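Local coordinates for outer membrane protein Omp121 (Bacteroides thetaiotaomicron, PDB 5FQ8), which probably takes up nutrients across the bacterial outer membrane as a TonB-dependent receptor, a plugged beta-barrel that also binds calcium, at residues S310-Y314 / R383-K387; R403-D407 / R455-Q459; N483-Y489 / H517-L523. All coordinates share one frame; numbering follows the deposited sequence.

Interaction 1 (S310-Y314 / R383-K387); sequences SSLNY and RFYGK
Two neighbouring, antiparallel staves of the receptor's transmembrane beta-barrel meet here, and the side chains that pack most closely across them are Asn313 and Tyr385. These two residues form a hydrogen-bonded pair: Asn313 N gives to Tyr385 O over 2.8 Å, and Tyr385 N returns a bond to Asn313 O. The next hydrogen-bonded pair along the ladder is Ser311 with Lys387, joined by Ser311 N to Lys387 O at 3.1 Å and by Lys387 N to Ser311 O at 2.8 Å.

On the face that carries Asn313 and Tyr385, the phenol ring leans across the strand boundary because its CG sits between the backbone N and the carbonyl carbon (chi1 62°). Asn313 CB rests over one face of that ring, 3.7 Å from the centroid, a CH-pi contact. The amide follows with its plane only 13° from the ring plane, so it spreads nearly flat beside the aromatic surface. From there Asn313 ND2 makes a further bond to Tyr385 O at 3.3 Å, coming from above the carbonyl plane. One carbonyl oxygen therefore takes two donors from the same asparagine, while OD1 turns to Ser296 on the preceding strand. This face looks inward at the plug: Tyr385 packs on Leu109, and Lys387 NZ reaches Asp105 O.

Leu312, Tyr314 and Phe384 occupy the outer face, where the second subunit lies against them. Phe384 meets both Phe384 and Tyr314 of that other copy, and Leu312 packs on its counterpart there. Gly386 stands opposite Leu312 without a side chain, and the leucine instead meets Phe384, of the next non-hydrogen-bonded pair: Leu312 CD2 lies near the plane of the Phe384 ring, at its edge, 3.6 Å from CZ.

Interaction 2 (R403-D407 / R455-Q459); sequences RMGLD and REINQ. With KR0 (3-decanoyloxypropyl decanoate), chain K; C8E ((hydroxyethyloxy)tri(ethyloxy)octane), chain U.
Met404, Ile457 and Gln459 line part of the pocket for the lipid 3-decanoyloxypropyl decanoate; Met404 pairs with Gln459 across the strands, and Ile457 has Leu406 as its neighbour. The two side chains of each pair run side by side and point the same way, out from the sheet. Leu406 CD1 touches Ile457 CG1 at 3.5 Å. Ile457 CG1 is anti to its own carbonyl carbon (chi1 -72°), and the branch ends in CD1, which lies over one face of the Arg455 guanidinium, towards its rim. The edge of that guanidinium faces a bound detergent, with Arg455 NH2 2.8 Å from ether oxygen O9 of the detergent C8E.

Met404 is fully extended: its SD lies 3.7 Å from C9 of one lipid chain, and its methyl end is turned to the detergent ethers. Gln459 OE1 approaches the other acyl chain near C12. These side chains are thus on the outer surface of the beta-barrel wall, and Leu406 also packs on Tyr314 of the second subunit.

Beneath them the antiparallel strands are laced by paired backbone bonds. Gly405 N meets Asn458 O at 2.7 Å, and Asp407 O receives Glu456 N at 2.9 Å. The opposite face looks inward, where Asp407 takes up Arg383 and the backbone of Asn110, and Glu456 OE2 is bonded to Asn110 ND2. There a water accepts from Asn458 ND2 at 3.2 Å and donates weakly to Arg403 O.

Interaction 3 (N483-Y489 / H517-L523); sequences NERKVSY and HMELRRL. With KR0 (3-decanoyloxypropyl decanoate), chain K.
Glu484 and Arg522 carry the one salt bridge between these two antiparallel strands of the beta-barrel wall. The side chains lie alongside each other, and Arg522 grips side-on: NE and NH2 both reach Glu484 OE2, each at 3.0 Å. The oxygen lies in the guanidinium plane, yet both nitrogens come from the same face of the carboxylate, whose plane is turned 53° from that of the guanidinium. Arg522 NH1 continues to the backbone of another protein's chain, while CB of Glu484 borders the bound lipid. With an alanine at Arg522, Glu484 OE2 is likely to lose its cationic mate, leaving the carboxylate freer to turn and the neighbouring chain short of one hydrogen bond.

The backbone bonds come in pairs, from Asn483 with Leu523 to Tyr489 with His517. Glu519 N to Val487 O is 2.8 Å, and Arg485 N to Arg521 O is 3.1 Å.

Among the stacked groups, the Arg485 and Arg521 guanidiniums lie nearly flat on each other, their centres 4.2 Å apart and their planes at 23°. Both chains bend at chi3 to reach this position. The salt bridge from Arg521 NH2 to Asp597 probably eases the meeting of like charges, and Asn483 OD1 holds Arg485 NE in place.

Apolar contacts follow on the face with Glu484. Leu520 CD1 sits 3.6 Å from Lys486 CB, and farther along Ser488 CB meets Met518 CB. Leu520 and Met518 also pack on the other protein's chain.

Of the aromatic groups, Tyr489 and His517 have nearly parallel rings, but these are slid so far apart that they scarcely overlap. What covers the phenol face is the histidine's methylene: His517 CB lies 3.6 Å from the Tyr489 ring centroid.

How the interactions relate
Running from the N terminus, interaction 1 joins strands 306-320 and 376-394 and closes a long excursion that includes helices 330-335 and 368-374. The chain turns straight back into strand 398-417, which interaction 2 pairs with 446-469 across a loop holding helix 420-424. Another tight turn leads to strand 472-495, which interaction 3 joins to 513-534, closing the shortest loop. The three follow in series, neither nesting nor crossing, and together span six consecutive staves of the barrel. Arg383 to Asp407 and Gly386 N to Leu406 O bridge interactions 1 and 2; Ile457 N to Glu484 O bridges 2 and 3, which share the bound lipid. All three touch the second subunit.

Interaction 1 (S310-Y314 / R383-K387)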
loop_
_atom_site.group_PDB
_atom_site.type_symbol
_atom_site.label_atom_id
_atom_site.label_comp_id
_atom_site.label_asym_id
_atom_site.label_seq_id
_atom_site.Cartn_x
_atom_site.Cartn_y
_atom_site.Cartn_z
ATOM N N SER B 310 3.652 3.059 -42.414
ATOM C CA SER B 310 3.758 2.865 -40.983
ATOM C C SER B 310 3.550 4.179 -40.257
ATOM O O SER B 310 4.023 5.222 -40.701
ATOM C CB SER B 310 5.109 2.283 -40.613
ATOM O OG SER B 310 5.312 2.455 -39.232
ATOM N N SER B 311 2.858 4.106 -39.130
ATOM C CA SER B 311 2.548 5.256 -38.294
ATOM C C SER B 311 2.912 4.901 -36.866
ATOM O O SER B 311 2.560 3.817 -36.407
ATOM C CB SER B 311 1.059 5.610 -38.403
ATOM O OG SER B 311 0.685 6.632 -37.502
ATOM N N LEU B 312 3.622 5.789 -36.173
ATOM C CA LEU B 312 4.003 5.562 -34.779
ATOM C C LEU B 312 3.878 6.853 -33.987
ATOM O O LEU B 312 4.451 7.872 -34.367
ATOM C CB LEU B 312 5.429 5.026 -34.658
ATOM C CG LEU B 312 5.798 3.765 -35.426
ATOM C CD1 LEU B 312 7.254 3.519 -35.298
ATOM C CD2 LEU B 312 5.048 2.596 -34.902
ATOM N N ASN B 313 3.174 6.796 -32.868
ATOM C CA ASN B 313 2.813 7.978 -32.106
ATOM C C ASN B 313 3.094 7.751 -30.632
ATOM O O ASN B 313 2.845 6.666 -30.118
ATOM C CB ASN B 313 1.336 8.309 -32.297
ATOM C CG ASN B 313 0.893 8.187 -33.734
ATOM O OD1 ASN B 313 0.775 9.176 -34.429
ATOM N ND2 ASN B 313 0.647 6.974 -34.184
ATOM N N TYR B 314 3.598 8.778 -29.960
ATOM C CA TYR B 314 3.820 8.770 -28.524
ATOM C C TYR B 314 3.041 9.923 -27.928
ATOM O O TYR B 314 2.989 11.007 -28.511
ATOM C CB TYR B 314 5.309 8.887 -28.195
ATOM C CG TYR B 314 5.672 9.282 -26.781
ATOM C CD1 TYR B 314 5.874 8.330 -25.808
ATOM C CD2 TYR B 314 5.866 10.606 -26.434
ATOM C CE1 TYR B 314 6.223 8.685 -24.522
ATOM C CE2 TYR B 314 6.225 10.965 -25.150
ATOM C CZ TYR B 314 6.400 10.000 -24.204
ATOM O OH TYR B 314 6.746 10.344 -22.930
ATOM N N ARG B 383 2.220 6.839 -23.403
ATOM C CA ARG B 383 1.412 6.031 -24.306
ATOM C C ARG B 383 2.059 5.939 -25.670
ATOM O O ARG B 383 2.435 6.959 -26.240
ATOM C CB ARG B 383 0.005 6.615 -24.459
ATOM C CG ARG B 383 -0.837 5.902 -25.489
ATOM C CD ARG B 383 -2.254 6.413 -25.481
ATOM N NE ARG B 383 -3.092 5.710 -26.438
ATOM C CZ ARG B 383 -4.316 6.092 -26.739
ATOM N NH1 ARG B 383 -4.816 7.157 -26.150
ATOM N NH2 ARG B 383 -5.032 5.425 -27.627
ATOM N N PHE B 384 2.143 4.731 -26.207
ATOM C CA PHE B 384 2.653 4.508 -27.549
ATOM C C PHE B 384 1.625 3.734 -28.359
ATOM O O PHE B 384 1.127 2.703 -27.907
ATOM C CB PHE B 384 3.984 3.753 -27.508
ATOM C CG PHE B 384 4.375 3.180 -28.823
ATOM C CD1 PHE B 384 4.955 3.975 -29.788
ATOM C CD2 PHE B 384 4.132 1.859 -29.115
ATOM C CE1 PHE B 384 5.304 3.459 -31.014
ATOM C CE2 PHE B 384 4.470 1.334 -30.346
ATOM C CZ PHE B 384 5.055 2.136 -31.301
ATOM N N TYR B 385 1.306 4.224 -29.550
ATOM C CA TYR B 385 0.428 3.476 -30.432
ATOM C C TYR B 385 0.906 3.643 -31.859
ATOM O O TYR B 385 1.648 4.567 -32.171
ATOM C CB TYR B 385 -1.035 3.901 -30.281
ATOM C CG TYR B 385 -1.343 5.328 -30.624
ATOM C CD1 TYR B 385 -1.099 6.347 -29.727
ATOM C CD2 TYR B 385 -1.916 5.652 -31.838
ATOM C CE1 TYR B 385 -1.397 7.650 -30.044
ATOM C CE2 TYR B 385 -2.212 6.941 -32.163
ATOM C CZ TYR B 385 -1.954 7.941 -31.267
ATOM O OH TYR B 385 -2.253 9.243 -31.585
ATOM N N GLY B 386 0.494 2.728 -32.727
ATOM C CA GLY B 386 0.838 2.874 -34.128
ATOM C C GLY B 386 0.281 1.752 -34.975
ATOM O O GLY B 386 -0.510 0.941 -34.505
ATOM N N LYS B 387 0.704 1.726 -36.236
ATOM C CA LYS B 387 0.261 0.665 -37.126
ATOM C C LYS B 387 1.311 0.384 -38.185
ATOM O O LYS B 387 2.211 1.183 -38.418
ATOM C CB LYS B 387 -1.068 1.017 -37.787
ATOM C CG LYS B 387 -0.947 1.930 -38.961
ATOM C CD LYS B 387 -1.917 1.517 -40.036
ATOM C CE LYS B 387 -1.618 2.200 -41.352
ATOM N NZ LYS B 387 -2.674 1.955 -42.367
#

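Interaction 2 (R403-D407 / R455-Q459)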
loop_
_atom_site.group_PDB
_atom_site.type_symbol
_atom_site.label_atom_id
_atom_site.label_comp_id
_atom_site.label_asym_id
_atom_site.label_seq_id
_atom_site.Cartn_x
_atom_site.Cartn_y
_atom_site.Cartn_z
ATOM N N ARG B 403 -2.735 -5.303 -41.998
ATOM C CA ARG B 403 -2.643 -4.147 -41.123
ATOM C C ARG B 403 -2.636 -4.624 -39.685
ATOM O O ARG B 403 -3.404 -5.513 -39.320
ATOM C CB ARG B 403 -3.798 -3.203 -41.360
ATOM C CG ARG B 403 -3.908 -2.103 -40.353
ATOM C CD ARG B 403 -5.301 -1.523 -40.403
ATOM N NE ARG B 403 -5.670 -1.244 -41.781
ATOM C CZ ARG B 403 -6.905 -1.311 -42.252
ATOM N NH1 ARG B 403 -7.898 -1.660 -41.452
ATOM N NH2 ARG B 403 -7.134 -1.040 -43.529
ATOM N N MET B 404 -1.761 -4.044 -38.879
ATOM C CA MET B 404 -1.559 -4.458 -37.500
ATOM C C MET B 404 -1.440 -3.219 -36.642
ATOM O O MET B 404 -0.688 -2.307 -36.977
ATOM C CB MET B 404 -0.304 -5.323 -37.346
ATOM C CG MET B 404 0.168 -5.506 -35.904
ATOM S SD MET B 404 1.417 -6.784 -35.685
ATOM C CE MET B 404 1.759 -6.606 -33.955
ATOM N N GLY B 405 -2.176 -3.179 -35.544
ATOM C CA GLY B 405 -2.144 -2.048 -34.645
ATOM C C GLY B 405 -1.692 -2.470 -33.265
ATOM O O GLY B 405 -1.954 -3.586 -32.827
ATOM N N LEU B 406 -0.997 -1.563 -32.588
ATOM C CA LEU B 406 -0.580 -1.743 -31.209
ATOM C C LEU B 406 -0.814 -0.445 -30.469
ATOM O O LEU B 406 -0.467 0.619 -30.978
ATOM C CB LEU B 406 0.891 -2.132 -31.108
ATOM C CG LEU B 406 1.437 -2.323 -29.699
ATOM C CD1 LEU B 406 1.308 -3.757 -29.356
ATOM C CD2 LEU B 406 2.865 -1.905 -29.603
ATOM N N ASP B 407 -1.404 -0.530 -29.284
ATOM C CA ASP B 407 -1.641 0.631 -28.436
ATOM C C ASP B 407 -1.398 0.209 -26.995
ATOM O O ASP B 407 -2.062 -0.703 -26.496
ATOM C CB ASP B 407 -3.064 1.162 -28.638
ATOM C CG ASP B 407 -3.258 2.568 -28.117
ATOM O OD1 ASP B 407 -2.529 3.013 -27.227
ATOM O OD2 ASP B 407 -4.182 3.237 -28.597
ATOM N N ARG B 455 -3.079 -2.414 -22.824
ATOM C CA ARG B 455 -2.474 -2.875 -24.062
ATOM C C ARG B 455 -3.497 -3.557 -24.953
ATOM O O ARG B 455 -4.182 -4.482 -24.522
ATOM C CB ARG B 455 -1.312 -3.809 -23.745
ATOM C CG ARG B 455 -0.579 -4.373 -24.915
ATOM C CD ARG B 455 0.758 -4.900 -24.477
ATOM N NE ARG B 455 1.534 -5.385 -25.609
ATOM C CZ ARG B 455 1.639 -6.663 -25.949
ATOM N NH1 ARG B 455 1.022 -7.595 -25.232
ATOM N NH2 ARG B 455 2.370 -7.005 -26.998
ATOM N N GLU B 456 -3.621 -3.102 -26.193
ATOM C CA GLU B 456 -4.518 -3.720 -27.151
ATOM C C GLU B 456 -3.755 -4.011 -28.427
ATOM O O GLU B 456 -2.840 -3.282 -28.801
ATOM C CB GLU B 456 -5.715 -2.833 -27.455
ATOM C CG GLU B 456 -6.317 -2.128 -26.237
ATOM C CD GLU B 456 -7.479 -1.231 -26.602
ATOM O OE1 GLU B 456 -7.731 -1.091 -27.815
ATOM O OE2 GLU B 456 -8.136 -0.676 -25.692
ATOM N N ILE B 457 -4.120 -5.096 -29.090
ATOM C CA ILE B 457 -3.480 -5.459 -30.343
ATOM C C ILE B 457 -4.557 -5.855 -31.328
ATOM O O ILE B 457 -5.457 -6.629 -30.994
ATOM C CB ILE B 457 -2.472 -6.607 -30.185
ATOM C CG1 ILE B 457 -1.231 -6.120 -29.467
ATOM C CG2 ILE B 457 -2.090 -7.153 -31.536
ATOM C CD1 ILE B 457 -0.269 -7.227 -29.172
ATOM N N ASN B 458 -4.466 -5.331 -32.541
ATOM C CA ASN B 458 -5.453 -5.604 -33.564
ATOM C C ASN B 458 -4.749 -6.007 -34.840
ATOM O O ASN B 458 -3.785 -5.362 -35.248
ATOM C CB ASN B 458 -6.339 -4.388 -33.792
ATOM C CG ASN B 458 -7.565 -4.723 -34.574
ATOM O OD1 ASN B 458 -8.471 -5.376 -34.067
ATOM N ND2 ASN B 458 -7.607 -4.286 -35.825
ATOM N N GLN B 459 -5.217 -7.075 -35.459
ATOM C CA GLN B 459 -4.613 -7.549 -36.691
ATOM C C GLN B 459 -5.700 -7.843 -37.701
ATOM O O GLN B 459 -6.683 -8.514 -37.381
ATOM C CB GLN B 459 -3.752 -8.777 -36.440
ATOM C CG GLN B 459 -2.564 -8.442 -35.583
ATOM C CD GLN B 459 -1.448 -9.414 -35.736
ATOM O OE1 GLN B 459 -1.609 -10.449 -36.366
ATOM N NE2 GLN B 459 -0.292 -9.090 -35.169
HETATM C C1 KR0 K . -4.957 -12.929 -31.890
HETATM O O1 KR0 K . -4.786 -13.036 -33.301
HETATM C C2 KR0 K . -4.920 -11.452 -31.564
HETATM C C3 KR0 K . -3.643 -11.089 -30.840
HETATM C C4 KR0 K . 2.080 -12.160 -32.782
HETATM O O4 KR0 K . -2.510 -11.092 -31.701
HETATM C C5 KR0 K . -1.201 -11.019 -31.072
HETATM C C6 KR0 K . 1.794 -11.456 -34.113
HETATM C C7 KR0 K . -3.554 -13.562 -33.867
HETATM C C8 KR0 K . 3.044 -10.986 -34.858
HETATM O O8 KR0 K . -1.162 -10.990 -29.864
HETATM C C9 KR0 K . 2.695 -10.181 -36.117
HETATM O O9 KR0 K . -3.058 -14.565 -33.397
HETATM C C10 KR0 K . 0.086 -10.961 -31.855
HETATM C C11 KR0 K . 0.823 -12.297 -31.915
HETATM C C12 KR0 K . -2.878 -12.883 -35.030
HETATM C C13 KR0 K . -2.446 -13.940 -36.038
HETATM C C14 KR0 K . 3.880 -10.040 -37.080
HETATM C C15 KR0 K . 3.667 -8.954 -38.131
HETATM C C16 KR0 K . 4.917 -8.649 -38.923
HETATM C C17 KR0 K . -2.230 -13.349 -37.426
HETATM C C18 KR0 K . -0.768 -13.065 -37.743
HETATM C C19 KR0 K . -0.669 -12.332 -39.078
HETATM C C20 KR0 K . 0.742 -12.291 -39.659
HETATM C C21 KR0 K . 0.765 -11.486 -40.961
HETATM C C22 KR0 K . 2.011 -11.775 -41.798
HETATM C C23 KR0 K . 2.220 -10.800 -42.940
HETATM C C8 C8E U . 3.297 -9.074 -29.085
HETATM O O9 C8E U . 3.495 -7.732 -29.464
HETATM C C10 C8E U . 3.844 -7.675 -30.825
HETATM C C11 C8E U . 4.810 -6.532 -31.123
HETATM O O12 C8E U . 4.543 -6.108 -32.442
HETATM C C13 C8E U . 5.350 -5.051 -32.899
HETATM C C14 C8E U . 4.722 -4.492 -34.174
HETATM O O15 C8E U . 3.534 -3.789 -33.879
HETATM C C16 C8E U . 3.128 -2.975 -34.952
HETATM O O HOH W 1 -5.445 -3.655 -38.030
#

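Interaction 3 (N483-Y489 / H517-L523)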
loop_
_atom_site.group_PDB
_atom_site.type_symbol
_atom_site.label_atom_id
_atom_site.label_comp_id
_atom_site.label_asym_id
_atom_site.label_seq_id
_atom_site.Cartn_x
_atom_site.Cartn_y
_atom_site.Cartn_z
ATOM N N ASN B 483 -8.265 -9.659 -32.186
ATOM C CA ASN B 483 -8.209 -8.597 -31.195
ATOM C C ASN B 483 -7.752 -9.151 -29.850
ATOM O O ASN B 483 -8.106 -10.271 -29.479
ATOM C CB ASN B 483 -9.570 -7.936 -31.066
ATOM C CG ASN B 483 -9.510 -6.642 -30.313
ATOM O OD1 ASN B 483 -10.049 -6.515 -29.214
ATOM N ND2 ASN B 483 -8.841 -5.666 -30.895
ATOM N N GLU B 484 -6.973 -8.361 -29.119
ATOM C CA GLU B 484 -6.497 -8.746 -27.800
ATOM C C GLU B 484 -6.381 -7.486 -26.963
ATOM O O GLU B 484 -5.576 -6.616 -27.273
ATOM C CB GLU B 484 -5.158 -9.464 -27.893
ATOM C CG GLU B 484 -4.735 -10.136 -26.600
ATOM C CD GLU B 484 -3.288 -10.545 -26.582
ATOM O OE1 GLU B 484 -2.424 -9.684 -26.323
ATOM O OE2 GLU B 484 -3.010 -11.731 -26.833
ATOM N N ARG B 485 -7.166 -7.384 -25.904
ATOM C CA ARG B 485 -7.161 -6.201 -25.055
ATOM C C ARG B 485 -6.813 -6.617 -23.634
ATOM O O ARG B 485 -7.358 -7.596 -23.123
ATOM C CB ARG B 485 -8.513 -5.479 -25.115
ATOM C CG ARG B 485 -8.803 -4.849 -26.465
ATOM C CD ARG B 485 -10.087 -4.055 -26.480
ATOM N NE ARG B 485 -11.222 -4.895 -26.818
ATOM C CZ ARG B 485 -12.470 -4.570 -26.547
ATOM N NH1 ARG B 485 -12.712 -3.431 -25.939
ATOM N NH2 ARG B 485 -13.459 -5.374 -26.877
ATOM N N LYS B 486 -5.900 -5.886 -23.006
ATOM C CA LYS B 486 -5.401 -6.252 -21.692
ATOM C C LYS B 486 -5.232 -5.004 -20.853
ATOM O O LYS B 486 -4.733 -3.989 -21.331
ATOM C CB LYS B 486 -4.071 -7.003 -21.793
ATOM C CG LYS B 486 -3.445 -7.427 -20.478
ATOM C CD LYS B 486 -2.104 -8.089 -20.709
ATOM C CE LYS B 486 -1.498 -8.604 -19.425
ATOM N NZ LYS B 486 -0.112 -9.112 -19.585
ATOM N N VAL B 487 -5.660 -5.071 -19.611
ATOM C CA VAL B 487 -5.407 -4.002 -18.662
ATOM C C VAL B 487 -4.961 -4.656 -17.371
ATOM O O VAL B 487 -5.405 -5.757 -17.044
ATOM C CB VAL B 487 -6.649 -3.109 -18.469
ATOM C CG1 VAL B 487 -7.847 -3.941 -18.188
ATOM C CG2 VAL B 487 -6.444 -2.123 -17.367
ATOM N N SER B 488 -4.029 -4.015 -16.679
ATOM C CA SER B 488 -3.654 -4.445 -15.347
ATOM C C SER B 488 -3.216 -3.217 -14.578
ATOM O O SER B 488 -2.920 -2.182 -15.162
ATOM C CB SER B 488 -2.558 -5.513 -15.379
ATOM O OG SER B 488 -1.252 -4.973 -15.493
ATOM N N TYR B 489 -3.223 -3.317 -13.259
ATOM C CA TYR B 489 -2.681 -2.234 -12.458
ATOM C C TYR B 489 -2.160 -2.795 -11.153
ATOM O O TYR B 489 -2.348 -3.965 -10.841
ATOM C CB TYR B 489 -3.703 -1.115 -12.200
ATOM C CG TYR B 489 -4.883 -1.485 -11.332
ATOM C CD1 TYR B 489 -4.761 -1.573 -9.959
ATOM C CD2 TYR B 489 -6.122 -1.709 -11.886
ATOM C CE1 TYR B 489 -5.822 -1.900 -9.178
ATOM C CE2 TYR B 489 -7.191 -2.035 -11.107
ATOM C CZ TYR B 489 -7.035 -2.129 -9.753
ATOM O OH TYR B 489 -8.107 -2.452 -8.969
ATOM N N HIS B 517 -4.714 -6.044 -9.999
ATOM C CA HIS B 517 -5.829 -6.377 -10.885
ATOM C C HIS B 517 -5.358 -6.533 -12.325
ATOM O O HIS B 517 -4.428 -5.859 -12.750
ATOM C CB HIS B 517 -6.915 -5.305 -10.815
ATOM C CG HIS B 517 -8.126 -5.625 -11.619
ATOM N ND1 HIS B 517 -9.131 -6.438 -11.152
ATOM C CD2 HIS B 517 -8.492 -5.255 -12.867
ATOM C CE1 HIS B 517 -10.070 -6.552 -12.074
ATOM N NE2 HIS B 517 -9.705 -5.844 -13.126
ATOM N N MET B 518 -6.026 -7.411 -13.073
ATOM C CA MET B 518 -5.697 -7.641 -14.472
ATOM C C MET B 518 -6.876 -8.265 -15.201
ATOM O O MET B 518 -7.481 -9.199 -14.687
ATOM C CB MET B 518 -4.488 -8.564 -14.621
ATOM C CG MET B 518 -4.346 -9.072 -16.040
ATOM S SD MET B 518 -3.841 -10.763 -16.156
ATOM C CE MET B 518 -4.451 -11.195 -17.761
ATOM N N GLU B 519 -7.171 -7.783 -16.413
ATOM C CA GLU B 519 -8.160 -8.403 -17.289
ATOM C C GLU B 519 -7.564 -8.675 -18.660
ATOM O O GLU B 519 -6.682 -7.956 -19.120
ATOM C CB GLU B 519 -9.390 -7.535 -17.495
ATOM C CG GLU B 519 -9.947 -6.893 -16.284
ATOM C CD GLU B 519 -11.056 -5.974 -16.634
ATOM O OE1 GLU B 519 -11.112 -5.593 -17.810
ATOM O OE2 GLU B 519 -11.879 -5.643 -15.763
ATOM N N LEU B 520 -8.091 -9.693 -19.333
ATOM C CA LEU B 520 -7.628 -10.052 -20.666
ATOM C C LEU B 520 -8.777 -10.655 -21.451
ATOM O O LEU B 520 -9.503 -11.503 -20.938
ATOM C CB LEU B 520 -6.473 -11.035 -20.589
ATOM C CG LEU B 520 -5.848 -11.504 -21.888
ATOM C CD1 LEU B 520 -5.143 -10.356 -22.519
ATOM C CD2 LEU B 520 -4.872 -12.612 -21.617
ATOM N N ARG B 521 -8.940 -10.220 -22.688
ATOM C CA ARG B 521 -10.031 -10.689 -23.525
ATOM C C ARG B 521 -9.547 -10.788 -24.953
ATOM O O ARG B 521 -8.736 -9.983 -25.400
ATOM C CB ARG B 521 -11.227 -9.756 -23.463
ATOM C CG ARG B 521 -10.908 -8.353 -23.889
ATOM C CD ARG B 521 -12.061 -7.409 -23.664
ATOM N NE ARG B 521 -13.255 -7.842 -24.362
ATOM C CZ ARG B 521 -14.464 -7.387 -24.085
ATOM N NH1 ARG B 521 -14.615 -6.489 -23.129
ATOM N NH2 ARG B 521 -15.512 -7.834 -24.758
ATOM N N ARG B 522 -10.048 -11.780 -25.662
ATOM C CA ARG B 522 -9.630 -12.019 -27.031
ATOM C C ARG B 522 -10.846 -12.216 -27.917
ATOM O O ARG B 522 -11.905 -12.654 -27.466
ATOM C CB ARG B 522 -8.706 -13.220 -27.128
ATOM C CG ARG B 522 -7.341 -12.967 -26.545
ATOM C CD ARG B 522 -6.393 -14.127 -26.766
ATOM N NE ARG B 522 -5.070 -13.795 -26.259
ATOM C CZ ARG B 522 -4.424 -14.476 -25.323
ATOM N NH1 ARG B 522 -4.964 -15.558 -24.796
ATOM N NH2 ARG B 522 -3.228 -14.074 -24.933
ATOM N N LEU B 523 -10.679 -11.874 -29.186
ATOM C CA LEU B 523 -11.742 -12.007 -30.163
ATOM C C LEU B 523 -11.121 -12.309 -31.510
ATOM O O LEU B 523 -10.071 -11.768 -31.853
ATOM C CB LEU B 523 -12.576 -10.733 -30.246
ATOM C CG LEU B 523 -13.698 -10.705 -31.279
ATOM C CD1 LEU B 523 -14.962 -11.269 -30.701
ATOM C CD2 LEU B 523 -13.924 -9.305 -31.727
HETATM C C1 KR0 K . -4.957 -12.929 -31.890
HETATM O O1 KR0 K . -4.786 -13.036 -33.301
HETATM C C2 KR0 K . -4.920 -11.452 -31.564
HETATM C C3 KR0 K . -3.643 -11.089 -30.840
HETATM C C4 KR0 K . 2.080 -12.160 -32.782
HETATM O O4 KR0 K . -2.510 -11.092 -31.701
HETATM C C5 KR0 K . -1.201 -11.019 -31.072
HETATM C C6 KR0 K . 1.794 -11.456 -34.113
HETATM C C7 KR0 K . -3.554 -13.562 -33.867
HETATM C C8 KR0 K . 3.044 -10.986 -34.858
HETATM O O8 KR0 K . -1.162 -10.990 -29.864
HETATM C C9 KR0 K . 2.695 -10.181 -36.117
HETATM O O9 KR0 K . -3.058 -14.565 -33.397
HETATM C C10 KR0 K . 0.086 -10.961 -31.855
HETATM C C11 KR0 K . 0.823 -12.297 -31.915
HETATM C C12 KR0 K . -2.878 -12.883 -35.030
HETATM C C13 KR0 K . -2.446 -13.940 -36.038
HETATM C C14 KR0 K . 3.880 -10.040 -37.080
HETATM C C15 KR0 K . 3.667 -8.954 -38.131
HETATM C C16 KR0 K . 4.917 -8.649 -38.923
HETATM C C17 KR0 K . -2.230 -13.349 -37.426
HETATM C C18 KR0 K . -0.768 -13.065 -37.743
HETATM C C19 KR0 K . -0.669 -12.332 -39.078
HETATM C C20 KR0 K . 0.742 -12.291 -39.659
HETATM C C21 KR0 K . 0.765 -11.486 -40.961
HETATM C C22 KR0 K . 2.011 -11.775 -41.798
HETATM C C23 KR0 K . 2.220 -10.800 -42.940
#